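Local coordinates for protein PHB depolymerase (PDB 2D81) that probably hydrolyses the ester bonds of polyhydroxybutyrate, as a fungal depolymerase of the alpha/beta hydrolase fold in circularly permuted form, at residues A[33-38]-A[308-313]; A[200-205]-A[304-309]. All blocks are in the same frame, centred on the assembly; numbering follows the deposited sequence.

Contact 1 of 2, residues A[33-38]-A[308-313]; sequences SDVFNV and GQVKQI
V35 reaches across to helix 301-314 with both of its methyl groups, and each finds a different partner there. Its CB points at the helix and forks. One branch, CG1, is anti to the backbone N (chi1 176°) and runs out to CG1 of V310, 4.0 Å away, so the two valines meet methyl to methyl, their side chains set at a slant to one another. The same CG1 also lies over one face of the F36 ring, displaced toward the rim, which joins the two neighbouring side chains of the turn into one apolar surface. The other branch, CG2, lies under the end of K311: NZ is 4.0 Å from CG2 and CE 4.1 Å from it. The lysine chain bends at the CB-CG bond (chi2 -83°) and then runs straight, crossing the valine at about a right angle and roofing the solvent side of an otherwise buried contact. Its ammonium stops 5.1 Å from OD2 of D34, too far for a salt bridge, though the opposite charges probably attract weakly. V310 uses its second methyl as well: CG2 approaches CZ of F36 obliquely at 4.3 Å. The loop is braced from within, since F36 is the centre of an inverse gamma turn closed by a weak backbone bond from N of N37 to O of V35, while ND2 of N37 donates to O of D34 at 3.2 Å and also bonds to O of P10. The turn follows helix 20-31 and leads into strand 39-43. Beneath it, F36 and V310 both rest on V13 of strand 13-18 and V225 of strand 221-227, placing this contact between loop, helix 301-314 and the parallel part of the central sheet.

Contact 2 of 2, residues A[200-205]-A[304-309]; sequences NGMDTT and AAIVGQ
M202 and Q309 come at each other from opposite directions, the methionine out of the loop and the glutamine off helix 301-314, and the thioether end settles on the helix surface between A305 and Q309. M202 carries the loop's whole share of the contact. The straight CB-CG-SD run sets the sulfur against CB of A305, 3.7 Å away; the bend at CG-SD (chi3 77°) then turns CE along the helix, within 4.1 Å of that same CB. At its far side CE meets NE2 of Q309 at 3.9 Å, a van der Waals touch on the amide nitrogen. That nitrogen has its polar partner outside the contact, donating to the carbonyl O of Y197, which helps hold the amide in place beside the methyl. CE also comes to 4.3 Å from CG1 of I306, whose CB does not aim at the loop although its longer branch does reach the methionine. A305 and I306 give the thioether an apolar bed, and the amide of Q309 closes it one helical turn on from A305. Backbone bonds tie the loop to the segment after strand 256-260 (G201 with I264, D203 with Q262) and to the end of strand 187-192 (T204 with Q193). N of T204 also bonds to OD2 of D203 at 2.6 Å, meeting the carboxylate from above its plane. I306 continues to L28 of helix 20-31 and to V225 and L227 of strand 221-227, while Q309 touches F191 of strand 187-192. This is the layered packing of an alpha/beta hydrolase: a helix laid on the central sheet, here covered by the loop joining the neighbouring antiparallel strands 187-192 and 205-210.

How the contacts relate
From the N terminus, the chain leaves helix 20-31 and makes the turn at 33-38, then lays down four strands of the main sheet before the loop at 200-205, and three more before helix 301-314. Contact 1 closes a span of 269 residues and contact 2 one of 98; the shorter lies within the longer, and both end on the same helix, sharing G308 and Q309. Their centres are about 13 Å apart. V307 joins them, its CG1 packing at 4.2 Å from CG2 of V35. Near the C terminus, one helix thus links the turn before strand 39-43 to the hairpin loop between strands 187-192 and 205-210.

Contact 1 of 2, residues A[33-38]-A[308-313]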
ATOM      1  N   SER A  33      -4.067  -1.014  12.525  1.00  8.34           N
ATOM      2  CA  SER A  33      -4.435  -2.412  12.349  1.00  8.42           C
ATOM      3  C   SER A  33      -5.919  -2.643  12.636  1.00  8.60           C
ATOM      4  O   SER A  33      -6.503  -3.608  12.150  1.00  9.35           O
ATOM      5  CB  SER A  33      -3.575  -3.308  13.248  1.00  7.78           C
ATOM      6  OG  SER A  33      -3.735  -2.990  14.620  1.00  7.73           O
ATOM      7  N   ASP A  34      -6.525  -1.749  13.413  1.00  8.10           N
ATOM      8  CA  ASP A  34      -7.950  -1.842  13.715  1.00  9.57           C
ATOM      9  C   ASP A  34      -8.820  -1.464  12.517  1.00  8.95           C
ATOM     10  O   ASP A  34      -9.922  -1.989  12.348  1.00 10.64           O
ATOM     11  CB  ASP A  34      -8.297  -0.945  14.911  1.00 10.33           C
ATOM     12  CG  ASP A  34      -7.981   0.519  14.654  1.00 12.99           C
ATOM     13  OD1 ASP A  34      -6.838   0.821  14.259  1.00 10.34           O
ATOM     14  OD2 ASP A  34      -8.874   1.374  14.851  1.00 16.68           O
ATOM     15  N   VAL A  35      -8.320  -0.556  11.687  1.00  8.61           N
ATOM     16  CA  VAL A  35      -9.039  -0.113  10.496  1.00  8.37           C
ATOM     17  C   VAL A  35      -8.833  -1.114   9.365  1.00  9.22           C
ATOM     18  O   VAL A  35      -9.783  -1.505   8.684  1.00  8.09           O
ATOM     19  CB  VAL A  35      -8.542   1.274  10.030  1.00  7.92           C
ATOM     20  CG1 VAL A  35      -9.225   1.672   8.726  1.00  9.21           C
ATOM     21  CG2 VAL A  35      -8.825   2.312  11.107  1.00 10.44           C
ATOM     22  N   PHE A  36      -7.584  -1.527   9.170  1.00  7.28           N
ATOM     23  CA  PHE A  36      -7.267  -2.510   8.142  1.00  7.70           C
ATOM     24  C   PHE A  36      -7.296  -3.907   8.745  1.00  8.48           C
ATOM     25  O   PHE A  36      -6.266  -4.558   8.925  1.00  8.48           O
ATOM     26  CB  PHE A  36      -5.909  -2.170   7.519  1.00  7.90           C
ATOM     27  CG  PHE A  36      -5.873  -0.795   6.911  1.00  7.55           C
ATOM     28  CD1 PHE A  36      -5.497   0.310   7.670  1.00  6.31           C
ATOM     29  CD2 PHE A  36      -6.320  -0.590   5.607  1.00  7.21           C
ATOM     30  CE1 PHE A  36      -5.572   1.602   7.147  1.00  7.16           C
ATOM     31  CE2 PHE A  36      -6.401   0.698   5.071  1.00  7.11           C
ATOM     32  CZ  PHE A  36      -6.027   1.797   5.845  1.00  7.35           C
ATOM     33  N   ASN A  37      -8.507  -4.361   9.049  1.00  9.08           N
ATOM     34  CA  ASN A  37      -8.697  -5.485   9.953  1.00 11.35           C
ATOM     35  C   ASN A  37      -8.647  -6.862   9.305  1.00  9.85           C
ATOM     36  O   ASN A  37      -8.589  -7.871  10.006  1.00 10.12           O
ATOM     37  CB  ASN A  37     -10.011  -5.318  10.719  1.00 15.52           C
ATOM     38  CG  ASN A  37     -11.105  -4.714   9.871  1.00 18.08           C
ATOM     39  OD1 ASN A  37     -11.387  -5.186   8.771  1.00 21.68           O
ATOM     40  ND2 ASN A  37     -11.733  -3.656  10.380  1.00 19.22           N
ATOM     41  N   VAL A  38      -8.662  -6.920   7.976  1.00  8.82           N
ATOM     42  CA  VAL A  38      -8.471  -8.199   7.304  1.00  8.41           C
ATOM     43  C   VAL A  38      -6.976  -8.488   7.166  1.00  8.77           C
ATOM     44  O   VAL A  38      -6.523  -9.610   7.393  1.00  9.29           O
ATOM     45  CB  VAL A  38      -9.118  -8.214   5.902  1.00  9.84           C
ATOM     46  CG1 VAL A  38      -8.984  -9.598   5.288  1.00  9.09           C
ATOM     47  CG2 VAL A  38     -10.582  -7.829   6.001  1.00  9.14           C
ATOM     48  N   GLY A 308      -9.123   8.573   6.696  1.00  6.70           N
ATOM     49  CA  GLY A 308     -10.319   9.391   6.591  1.00  8.02           C
ATOM     50  C   GLY A 308     -11.118   9.046   5.352  1.00  9.07           C
ATOM     51  O   GLY A 308     -12.351   9.014   5.380  1.00  9.77           O
ATOM     52  N   GLN A 309     -10.409   8.790   4.259  1.00  6.93           N
ATOM     53  CA  GLN A 309     -11.033   8.323   3.031  1.00  7.77           C
ATOM     54  C   GLN A 309     -11.737   6.995   3.271  1.00  6.83           C
ATOM     55  O   GLN A 309     -12.880   6.802   2.860  1.00  7.85           O
ATOM     56  CB  GLN A 309      -9.973   8.164   1.938  1.00  7.86           C
ATOM     57  CG  GLN A 309      -9.391   9.488   1.448  1.00  7.85           C
ATOM     58  CD  GLN A 309      -8.255   9.293   0.468  1.00  6.98           C
ATOM     59  OE1 GLN A 309      -8.153   8.251  -0.174  1.00  8.73           O
ATOM     60  NE2 GLN A 309      -7.397  10.306   0.336  1.00  6.81           N
ATOM     61  N   VAL A 310     -11.051   6.080   3.947  1.00  6.89           N
ATOM     62  CA  VAL A 310     -11.619   4.770   4.230  1.00  6.46           C
ATOM     63  C   VAL A 310     -12.878   4.895   5.080  1.00  6.85           C
ATOM     64  O   VAL A 310     -13.894   4.258   4.797  1.00  5.67           O
ATOM     65  CB  VAL A 310     -10.600   3.876   4.965  1.00  6.90           C
ATOM     66  CG1 VAL A 310     -11.281   2.624   5.489  1.00  8.08           C
ATOM     67  CG2 VAL A 310      -9.470   3.506   4.018  1.00  7.42           C
ATOM     68  N   LYS A 311     -12.806   5.715   6.123  1.00  6.76           N
ATOM     69  CA  LYS A 311     -13.931   5.879   7.040  1.00  9.10           C
ATOM     70  C   LYS A 311     -15.165   6.374   6.292  1.00  9.76           C
ATOM     71  O   LYS A 311     -16.288   5.960   6.586  1.00  8.98           O
ATOM     72  CB  LYS A 311     -13.575   6.880   8.141  1.00 11.71           C
ATOM     73  CG  LYS A 311     -12.383   6.495   9.007  1.00 17.94           C
ATOM     74  CD  LYS A 311     -12.763   5.547  10.129  1.00 20.13           C
ATOM     75  CE  LYS A 311     -11.588   5.342  11.075  1.00 22.25           C
ATOM     76  NZ  LYS A 311     -11.941   4.526  12.268  1.00 23.14           N
ATOM     77  N   GLN A 312     -14.951   7.265   5.327  1.00  8.22           N
ATOM     78  CA  GLN A 312     -16.049   7.808   4.534  1.00  8.82           C
ATOM     79  C   GLN A 312     -16.689   6.716   3.683  1.00  8.51           C
ATOM     80  O   GLN A 312     -17.912   6.576   3.651  1.00  8.51           O
ATOM     81  CB  GLN A 312     -15.540   8.943   3.643  1.00  7.62           C
ATOM     82  CG  GLN A 312     -16.546   9.468   2.613  1.00 10.01           C
ATOM     83  CD  GLN A 312     -17.852   9.941   3.230  1.00 10.75           C
ATOM     84  OE1 GLN A 312     -17.935  10.188   4.434  1.00 11.48           O
ATOM     85  NE2 GLN A 312     -18.879  10.081   2.399  1.00 13.97           N
ATOM     86  N   ILE A 313     -15.857   5.935   3.003  1.00  6.22           N
ATOM     87  CA  ILE A 313     -16.359   4.882   2.130  1.00  8.09           C
ATOM     88  C   ILE A 313     -17.169   3.832   2.889  1.00  8.33           C
ATOM     89  O   ILE A 313     -18.199   3.374   2.401  1.00 10.00           O
ATOM     90  CB  ILE A 313     -15.202   4.192   1.380  1.00  4.97           C
ATOM     91  CG1 ILE A 313     -14.594   5.172   0.370  1.00  6.47           C
ATOM     92  CG2 ILE A 313     -15.700   2.930   0.682  1.00  7.87           C
ATOM     93  CD1 ILE A 313     -13.296   4.706  -0.256  1.00  6.28           C
TER

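Contact 2 of 2, residues A[200-205]-A[304-309]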
ATOM      1  N   ASN A 200      -0.237  17.240   3.161  1.00 12.81           N
ATOM      2  CA  ASN A 200       0.923  17.687   2.413  1.00 14.17           C
ATOM      3  C   ASN A 200       1.547  16.452   1.766  1.00 12.99           C
ATOM      4  O   ASN A 200       1.547  15.368   2.354  1.00 11.90           O
ATOM      5  CB  ASN A 200       1.918  18.369   3.354  1.00 19.30           C
ATOM      6  CG  ASN A 200       2.792  19.378   2.643  1.00 24.13           C
ATOM      7  OD1 ASN A 200       2.295  20.274   1.961  1.00 28.50           O
ATOM      8  ND2 ASN A 200       4.103  19.246   2.806  1.00 30.19           N
ATOM      9  N   GLY A 201       2.059  16.610   0.549  1.00 11.21           N
ATOM     10  CA  GLY A 201       2.634  15.480  -0.160  1.00 10.52           C
ATOM     11  C   GLY A 201       1.601  14.643  -0.893  1.00 10.66           C
ATOM     12  O   GLY A 201       1.949  13.661  -1.554  1.00 10.12           O
ATOM     13  N   MET A 202       0.331  15.028  -0.775  1.00  9.87           N
ATOM     14  CA  MET A 202      -0.745  14.353  -1.494  1.00  8.36           C
ATOM     15  C   MET A 202      -1.401  15.268  -2.524  1.00  8.09           C
ATOM     16  O   MET A 202      -1.537  16.472  -2.308  1.00  8.68           O
ATOM     17  CB  MET A 202      -1.797  13.832  -0.509  1.00  7.91           C
ATOM     18  CG  MET A 202      -1.305  12.688   0.367  1.00  9.54           C
ATOM     19  SD  MET A 202      -2.536  12.122   1.557  1.00 10.11           S
ATOM     20  CE  MET A 202      -3.631  11.142   0.499  1.00 10.30           C
ATOM     21  N   ASP A 203      -1.800  14.684  -3.651  1.00  7.87           N
ATOM     22  CA  ASP A 203      -2.350  15.445  -4.768  1.00  8.42           C
ATOM     23  C   ASP A 203      -3.743  15.967  -4.417  1.00  8.05           C
ATOM     24  O   ASP A 203      -4.308  15.611  -3.382  1.00  8.82           O
ATOM     25  CB  ASP A 203      -2.416  14.550  -6.010  1.00  9.03           C
ATOM     26  CG  ASP A 203      -2.456  15.341  -7.308  1.00 12.12           C
ATOM     27  OD1 ASP A 203      -2.397  14.709  -8.382  1.00 12.81           O
ATOM     28  OD2 ASP A 203      -2.543  16.586  -7.262  1.00 14.52           O
ATOM     29  N   THR A 204      -4.289  16.814  -5.283  1.00  9.25           N
ATOM     30  CA  THR A 204      -5.614  17.391  -5.071  1.00  9.11           C
ATOM     31  C   THR A 204      -6.708  16.342  -5.245  1.00  9.13           C
ATOM     32  O   THR A 204      -7.808  16.480  -4.704  1.00  8.53           O
ATOM     33  CB  THR A 204      -5.889  18.527  -6.077  1.00 10.22           C
ATOM     34  OG1 THR A 204      -5.823  18.004  -7.408  1.00 12.42           O
ATOM     35  CG2 THR A 204      -4.862  19.635  -5.930  1.00 11.73           C
ATOM     36  N   THR A 205      -6.400  15.299  -6.008  1.00  9.50           N
ATOM     37  CA  THR A 205      -7.417  14.383  -6.508  1.00  8.51           C
ATOM     38  C   THR A 205      -7.004  12.935  -6.257  1.00  8.37           C
ATOM     39  O   THR A 205      -5.853  12.564  -6.485  1.00  7.72           O
ATOM     40  CB  THR A 205      -7.626  14.589  -8.026  1.00  9.72           C
ATOM     41  OG1 THR A 205      -7.926  15.967  -8.286  1.00  9.04           O
ATOM     42  CG2 THR A 205      -8.768  13.719  -8.538  1.00  9.68           C
ATOM     43  N   ALA A 304      -3.536   9.558   8.190  1.00  6.22           N
ATOM     44  CA  ALA A 304      -4.816  10.069   8.672  1.00  8.12           C
ATOM     45  C   ALA A 304      -5.749  10.410   7.509  1.00  7.62           C
ATOM     46  O   ALA A 304      -6.965  10.203   7.591  1.00  8.00           O
ATOM     47  CB  ALA A 304      -4.590  11.301   9.545  1.00  9.20           C
ATOM     48  N   ALA A 305      -5.177  10.931   6.429  1.00  7.81           N
ATOM     49  CA  ALA A 305      -5.953  11.271   5.239  1.00  8.14           C
ATOM     50  C   ALA A 305      -6.511  10.011   4.587  1.00  6.99           C
ATOM     51  O   ALA A 305      -7.692   9.947   4.244  1.00  6.56           O
ATOM     52  CB  ALA A 305      -5.080  12.028   4.245  1.00  8.56           C
ATOM     53  N   ILE A 306      -5.654   9.009   4.418  1.00  6.80           N
ATOM     54  CA  ILE A 306      -6.074   7.738   3.845  1.00  7.03           C
ATOM     55  C   ILE A 306      -7.135   7.064   4.712  1.00  6.78           C
ATOM     56  O   ILE A 306      -8.139   6.569   4.202  1.00  7.10           O
ATOM     57  CB  ILE A 306      -4.863   6.795   3.664  1.00  5.58           C
ATOM     58  CG1 ILE A 306      -3.876   7.423   2.669  1.00  8.67           C
ATOM     59  CG2 ILE A 306      -5.327   5.429   3.149  1.00  6.43           C
ATOM     60  CD1 ILE A 306      -2.551   6.679   2.551  1.00  7.41           C
ATOM     61  N   VAL A 307      -6.919   7.053   6.023  1.00  6.36           N
ATOM     62  CA  VAL A 307      -7.903   6.486   6.938  1.00  6.54           C
ATOM     63  C   VAL A 307      -9.218   7.260   6.880  1.00  6.78           C
ATOM     64  O   VAL A 307     -10.295   6.677   6.997  1.00  6.24           O
ATOM     65  CB  VAL A 307      -7.376   6.483   8.390  1.00  6.17           C
ATOM     66  CG1 VAL A 307      -8.483   6.059   9.351  1.00  7.59           C
ATOM     67  CG2 VAL A 307      -6.196   5.526   8.502  1.00  8.41           C
ATOM     68  N   GLY A 308      -9.123   8.573   6.696  1.00  6.70           N
ATOM     69  CA  GLY A 308     -10.319   9.391   6.591  1.00  8.02           C
ATOM     70  C   GLY A 308     -11.118   9.046   5.352  1.00  9.07           C
ATOM     71  O   GLY A 308     -12.351   9.014   5.380  1.00  9.77           O
ATOM     72  N   GLN A 309     -10.409   8.790   4.259  1.00  6.93           N
ATOM     73  CA  GLN A 309     -11.033   8.323   3.031  1.00  7.77           C
ATOM     74  C   GLN A 309     -11.737   6.995   3.271  1.00  6.83           C
ATOM     75  O   GLN A 309     -12.880   6.802   2.860  1.00  7.85           O
ATOM     76  CB  GLN A 309      -9.973   8.164   1.938  1.00  7.86           C
ATOM     77  CG  GLN A 309      -9.391   9.488   1.448  1.00  7.85           C
ATOM     78  CD  GLN A 309      -8.255   9.293   0.468  1.00  6.98           C
ATOM     79  OE1 GLN A 309      -8.153   8.251  -0.174  1.00  8.73           O
ATOM     80  NE2 GLN A 309      -7.397  10.306   0.336  1.00  6.81           N
TER